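Local coordinates for elicitor protein Hrip2 (Magnaporthe oryzae, PDB 5FID) that probably acts as a secreted elicitor of the rice blast fungus, one that triggers defence responses in plants, at residues A[75-86]-A[114-125]. The protein carries 1 engineered substitution. Sequence-based numbering, arbitrary orientation.
Sequences YGYYELSSEWGN and YSRPDMKKVYGC
Strand 75-81 runs antiparallel to strand 123-125, Gly76 facing Cys125 and Tyr78 facing Tyr123 as hydrogen-bonded pairs; farther along, Ser115 takes over as partner, its N giving to Leu80 O and its O receiving from Ser82 N. Between the two hydrogen-bonded pairs, Gly124 lets the Tyr77 ring lie close, CD1 3.6 Å from Gly124 CA. Tyr78 CG lies between its backbone N and carbonyl carbon (chi1 44°), and the ring leans across the neighbouring strand: Tyr123 O lies over one face toward the rim, CE2 meets Tyr123 CB at 3.5 Å and the ring edge reaches Cys125 CB. Its hydroxyl hydrogen-bonds to Gln102 O. Strand 123-126 is outermost in the six-stranded antiparallel sheet of this all-beta Bys1-family chain, and the second subunit hydrogen-bonds to the backbone of Lys120, Val122 and Gly124. Beyond Tyr78, Glu79 reaches across with its chain extended. Its OE2 takes Ser115 OG on the anti side, somewhat out of the carboxylate plane, at 2.7 Å and Lys120 NZ on the syn side at 2.9 Å. Lys120 NZ also makes a salt bridge to Glu83 OE2 (2.8 Å), so one ammonium ties two carboxylates, whose charges it would partly balance; Tyr75 OH of the second subunit hydrogen-bonds to both Lys120 NZ and Glu79 OE1. Leu80 CG packs on Tyr114 CD2, and Asn86 ND2 sits over a face of that ring, 3.1 Å from Tyr114 CZ, while OD1 accepts from Phe88 N.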
loop_
_atom_site.group_PDB
_atom_site.type_symbol
_atom_site.label_atom_id
_atom_site.label_comp_id
_atom_site.label_asym_id
_atom_site.label_seq_id
_atom_site.Cartn_x
_atom_site.Cartn_y
_atom_site.Cartn_z
ATOM N N TYR A 75 -8.381 5.154 -3.434
ATOM C CA TYR A 75 -7.431 4.979 -2.336
ATOM C C TYR A 75 -6.398 6.097 -2.318
ATOM O O TYR A 75 -6.036 6.650 -3.368
ATOM C CB TYR A 75 -6.642 3.679 -2.489
ATOM C CG TYR A 75 -7.416 2.389 -2.321
ATOM C CD1 TYR A 75 -8.679 2.363 -1.730
ATOM C CD2 TYR A 75 -6.855 1.185 -2.724
ATOM C CE1 TYR A 75 -9.363 1.156 -1.568
ATOM C CE2 TYR A 75 -7.537 -0.027 -2.567
ATOM C CZ TYR A 75 -8.785 -0.028 -1.985
ATOM O OH TYR A 75 -9.456 -1.228 -1.838
ATOM N N GLY A 76 -5.905 6.402 -1.122
ATOM C CA GLY A 76 -4.756 7.274 -0.962
ATOM C C GLY A 76 -3.597 6.389 -0.547
ATOM O O GLY A 76 -3.804 5.432 0.195
ATOM N N TYR A 77 -2.393 6.692 -1.024
ATOM C CA TYR A 77 -1.231 5.864 -0.742
ATOM C C TYR A 77 -0.192 6.700 -0.003
ATOM O O TYR A 77 -0.063 7.891 -0.260
ATOM C CB TYR A 77 -0.662 5.309 -2.050
ATOM C CG TYR A 77 -1.678 4.518 -2.866
ATOM C CD1 TYR A 77 -2.020 3.215 -2.521
ATOM C CD2 TYR A 77 -2.297 5.076 -3.975
ATOM C CE1 TYR A 77 -2.948 2.489 -3.272
ATOM C CE2 TYR A 77 -3.225 4.360 -4.716
ATOM C CZ TYR A 77 -3.541 3.072 -4.365
ATOM O OH TYR A 77 -4.462 2.365 -5.113
ATOM N N TYR A 78 0.532 6.083 0.925
ATOM C CA TYR A 78 1.477 6.814 1.765
ATOM C C TYR A 78 2.657 5.916 2.114
ATOM O O TYR A 78 2.492 4.719 2.359
ATOM C CB TYR A 78 0.800 7.325 3.051
ATOM C CG TYR A 78 -0.085 6.280 3.680
ATOM C CD1 TYR A 78 -1.373 6.071 3.211
ATOM C CD2 TYR A 78 0.371 5.486 4.720
ATOM C CE1 TYR A 78 -2.186 5.096 3.755
ATOM C CE2 TYR A 78 -0.439 4.516 5.273
ATOM C CZ TYR A 78 -1.713 4.325 4.785
ATOM O OH TYR A 78 -2.525 3.341 5.327
ATOM N N GLU A 79 3.846 6.508 2.141
ATOM C CA GLU A 79 5.078 5.771 2.372
ATOM C C GLU A 79 5.951 6.574 3.321
ATOM O O GLU A 79 6.171 7.768 3.108
ATOM C CB GLU A 79 5.818 5.574 1.048
ATOM C CG GLU A 79 7.209 4.936 1.161
ATOM C CD GLU A 79 7.890 4.763 -0.191
ATOM O OE1 GLU A 79 7.435 5.380 -1.185
ATOM O OE2 GLU A 79 8.892 4.003 -0.269
ATOM N N LEU A 80 6.433 5.922 4.371
ATOM C CA LEU A 80 7.392 6.534 5.286
ATOM C C LEU A 80 8.754 5.930 4.977
ATOM O O LEU A 80 9.011 4.779 5.316
ATOM C CB LEU A 80 7.000 6.250 6.739
ATOM C CG LEU A 80 7.916 6.858 7.809
ATOM C CD1 LEU A 80 7.882 8.375 7.735
ATOM C CD2 LEU A 80 7.492 6.389 9.201
ATOM N N SER A 81 9.631 6.703 4.331
ATOM C CA SER A 81 10.848 6.128 3.752
ATOM C C SER A 81 12.141 6.656 4.347
ATOM O O SER A 81 12.303 7.862 4.527
ATOM C CB SER A 81 10.867 6.361 2.245
ATOM O OG SER A 81 12.057 5.855 1.662
ATOM N N SER A 82 13.065 5.744 4.646
ATOM C CA SER A 82 14.422 6.134 5.029
ATOM C C SER A 82 15.425 5.839 3.911
ATOM O O SER A 82 16.627 5.723 4.172
ATOM C CB SER A 82 14.859 5.420 6.310
ATOM O OG SER A 82 14.913 4.010 6.123
ATOM N N GLU A 83 14.940 5.736 2.672
ATOM C CA GLU A 83 15.790 5.392 1.525
ATOM C C GLU A 83 16.862 6.423 1.215
ATOM O O GLU A 83 17.876 6.097 0.595
ATOM C CB GLU A 83 14.946 5.189 0.261
ATOM C CG GLU A 83 14.115 3.931 0.229
ATOM C CD GLU A 83 13.091 3.979 -0.879
ATOM O OE1 GLU A 83 12.194 4.862 -0.826
ATOM O OE2 GLU A 83 13.184 3.149 -1.810
ATOM N N TRP A 84 16.632 7.667 1.622
ATOM C CA TRP A 84 17.615 8.729 1.389
ATOM C C TRP A 84 18.282 9.189 2.677
ATOM O O TRP A 84 19.085 10.129 2.659
ATOM C CB TRP A 84 16.959 9.939 0.711
ATOM C CG TRP A 84 16.176 9.591 -0.535
ATOM C CD1 TRP A 84 16.313 8.475 -1.306
ATOM C CD2 TRP A 84 15.135 10.374 -1.140
ATOM N NE1 TRP A 84 15.423 8.513 -2.359
ATOM C CE2 TRP A 84 14.686 9.666 -2.278
ATOM C CE3 TRP A 84 14.531 11.593 -0.822
ATOM C CZ2 TRP A 84 13.667 10.149 -3.112
ATOM C CZ3 TRP A 84 13.523 12.076 -1.654
ATOM C CH2 TRP A 84 13.097 11.351 -2.782
ATOM N N GLY A 85 17.940 8.539 3.785
ATOM C CA GLY A 85 18.460 8.907 5.092
ATOM C C GLY A 85 17.367 8.898 6.155
ATOM O O GLY A 85 16.204 8.694 5.843
ATOM N N ASN A 86 17.742 9.096 7.414
ATOM C CA ASN A 86 16.778 9.258 8.497
ATOM C C ASN A 86 17.431 9.879 9.715
ATOM O O ASN A 86 18.057 9.176 10.512
ATOM C CB ASN A 86 16.127 7.936 8.912
ATOM C CG ASN A 86 15.068 8.137 9.993
ATOM O OD1 ASN A 86 14.694 9.279 10.313
ATOM N ND2 ASN A 86 14.576 7.044 10.559
ATOM N N TYR A 114 10.767 1.274 8.450
ATOM C CA TYR A 114 10.645 2.215 7.356
ATOM C C TYR A 114 10.666 1.517 6.008
ATOM O O TYR A 114 11.124 0.377 5.889
ATOM C CB TYR A 114 11.802 3.224 7.411
ATOM C CG TYR A 114 11.836 4.035 8.686
ATOM C CD1 TYR A 114 12.430 3.535 9.836
ATOM C CD2 TYR A 114 11.266 5.300 8.739
ATOM C CE1 TYR A 114 12.452 4.274 11.013
ATOM C CE2 TYR A 114 11.282 6.045 9.907
ATOM C CZ TYR A 114 11.874 5.526 11.040
ATOM O OH TYR A 114 11.885 6.278 12.191
ATOM N N SER A 115 10.190 2.214 4.984
ATOM C CA SER A 115 10.367 1.745 3.620
ATOM C C SER A 115 11.848 1.836 3.293
ATOM O O SER A 115 12.503 2.848 3.578
ATOM C CB SER A 115 9.566 2.594 2.642
ATOM O OG SER A 115 9.535 1.972 1.363
ATOM N N ARG A 116 12.374 0.771 2.700
ATOM C CA ARG A 116 13.807 0.636 2.458
ATOM C C ARG A 116 14.053 0.274 1.001
ATOM O O ARG A 116 13.153 -0.239 0.340
ATOM C CB ARG A 116 14.367 -0.469 3.369
ATOM C CG ARG A 116 14.065 -0.274 4.847
ATOM C CD ARG A 116 14.927 0.829 5.480
ATOM N NE ARG A 116 16.331 0.558 5.197
ATOM C CZ ARG A 116 17.170 1.402 4.605
ATOM N NH1 ARG A 116 16.779 2.627 4.254
ATOM N NH2 ARG A 116 18.415 1.005 4.370
ATOM N N PRO A 117 15.277 0.514 0.503
ATOM C CA PRO A 117 15.567 0.229 -0.905
ATOM C C PRO A 117 15.240 -1.213 -1.257
ATOM O O PRO A 117 14.684 -1.472 -2.331
ATOM C CB PRO A 117 17.079 0.443 -1.002
ATOM C CG PRO A 117 17.415 1.327 0.122
ATOM C CD PRO A 117 16.452 1.047 1.217
ATOM N N ASP A 118 15.567 -2.129 -0.349
ATOM C CA ASP A 118 15.404 -3.557 -0.600
ATOM C C ASP A 118 14.155 -4.153 0.048
ATOM O O ASP A 118 13.888 -5.354 -0.067
ATOM C CB ASP A 118 16.654 -4.326 -0.164
ATOM C CG ASP A 118 17.136 -3.950 1.237
ATOM O OD1 ASP A 118 16.749 -2.882 1.775
ATOM O OD2 ASP A 118 17.941 -4.739 1.794
HETATM N N MSE A 119 13.391 -3.316 0.738
HETATM C CA MSE A 119 12.078 -3.728 1.215
HETATM C C MSE A 119 11.155 -2.526 1.274
HETATM O O MSE A 119 11.131 -1.804 2.271
HETATM C CB MSE A 119 12.163 -4.418 2.578
HETATM C CG MSE A 119 10.809 -4.870 3.119
HETATM SE SE MSE A 119 9.800 -5.991 1.843
HETATM C CE MSE A 119 11.166 -7.359 1.505
ATOM N N LYS A 120 10.396 -2.325 0.199
ATOM C CA LYS A 120 9.484 -1.189 0.102
ATOM C C LYS A 120 8.254 -1.392 0.972
ATOM O O LYS A 120 7.708 -2.495 1.066
ATOM C CB LYS A 120 9.074 -0.952 -1.356
ATOM C CG LYS A 120 10.242 -0.577 -2.254
ATOM C CD LYS A 120 10.751 0.831 -1.934
ATOM C CE LYS A 120 10.169 1.845 -2.900
ATOM N NZ LYS A 120 10.524 3.256 -2.545
ATOM N N LYS A 121 7.827 -0.321 1.623
ATOM C CA LYS A 121 6.653 -0.369 2.473
ATOM C C LYS A 121 5.799 0.831 2.130
ATOM O O LYS A 121 6.135 1.966 2.456
ATOM C CB LYS A 121 7.051 -0.413 3.952
ATOM C CG LYS A 121 7.638 -1.773 4.347
ATOM C CD LYS A 121 7.946 -1.874 5.829
ATOM C CE LYS A 121 8.425 -3.283 6.186
ATOM N NZ LYS A 121 8.812 -3.373 7.634
ATOM N N VAL A 122 4.721 0.559 1.404
ATOM C CA VAL A 122 3.812 1.584 0.926
ATOM C C VAL A 122 2.430 1.054 1.240
ATOM O O VAL A 122 2.160 -0.114 0.986
ATOM C CB VAL A 122 3.986 1.796 -0.601
ATOM C CG1 VAL A 122 3.055 2.888 -1.123
ATOM C CG2 VAL A 122 5.419 2.160 -0.920
ATOM N N TYR A 123 1.573 1.886 1.829
ATOM C CA TYR A 123 0.234 1.442 2.201
ATOM C C TYR A 123 -0.860 2.262 1.537
ATOM O O TYR A 123 -0.665 3.451 1.259
ATOM C CB TYR A 123 0.044 1.469 3.721
ATOM C CG TYR A 123 1.049 0.635 4.474
ATOM C CD1 TYR A 123 1.117 -0.737 4.297
ATOM C CD2 TYR A 123 1.916 1.217 5.374
ATOM C CE1 TYR A 123 2.038 -1.506 4.994
ATOM C CE2 TYR A 123 2.840 0.458 6.071
ATOM C CZ TYR A 123 2.896 -0.899 5.873
ATOM O OH TYR A 123 3.811 -1.648 6.572
ATOM N N GLY A 124 -1.999 1.614 1.291
ATOM C CA GLY A 124 -3.183 2.267 0.758
ATOM C C GLY A 124 -4.337 2.308 1.757
ATOM O O GLY A 124 -4.440 1.460 2.651
ATOM N N CYS A 125 -5.217 3.295 1.595
ATOM C CA CYS A 125 -6.333 3.496 2.503
ATOM C C CYS A 125 -7.442 4.223 1.742
ATOM O O CYS A 125 -7.155 5.117 0.948
ATOM C CB CYS A 125 -5.856 4.356 3.682
ATOM S SG CYS A 125 -7.025 4.620 5.017
#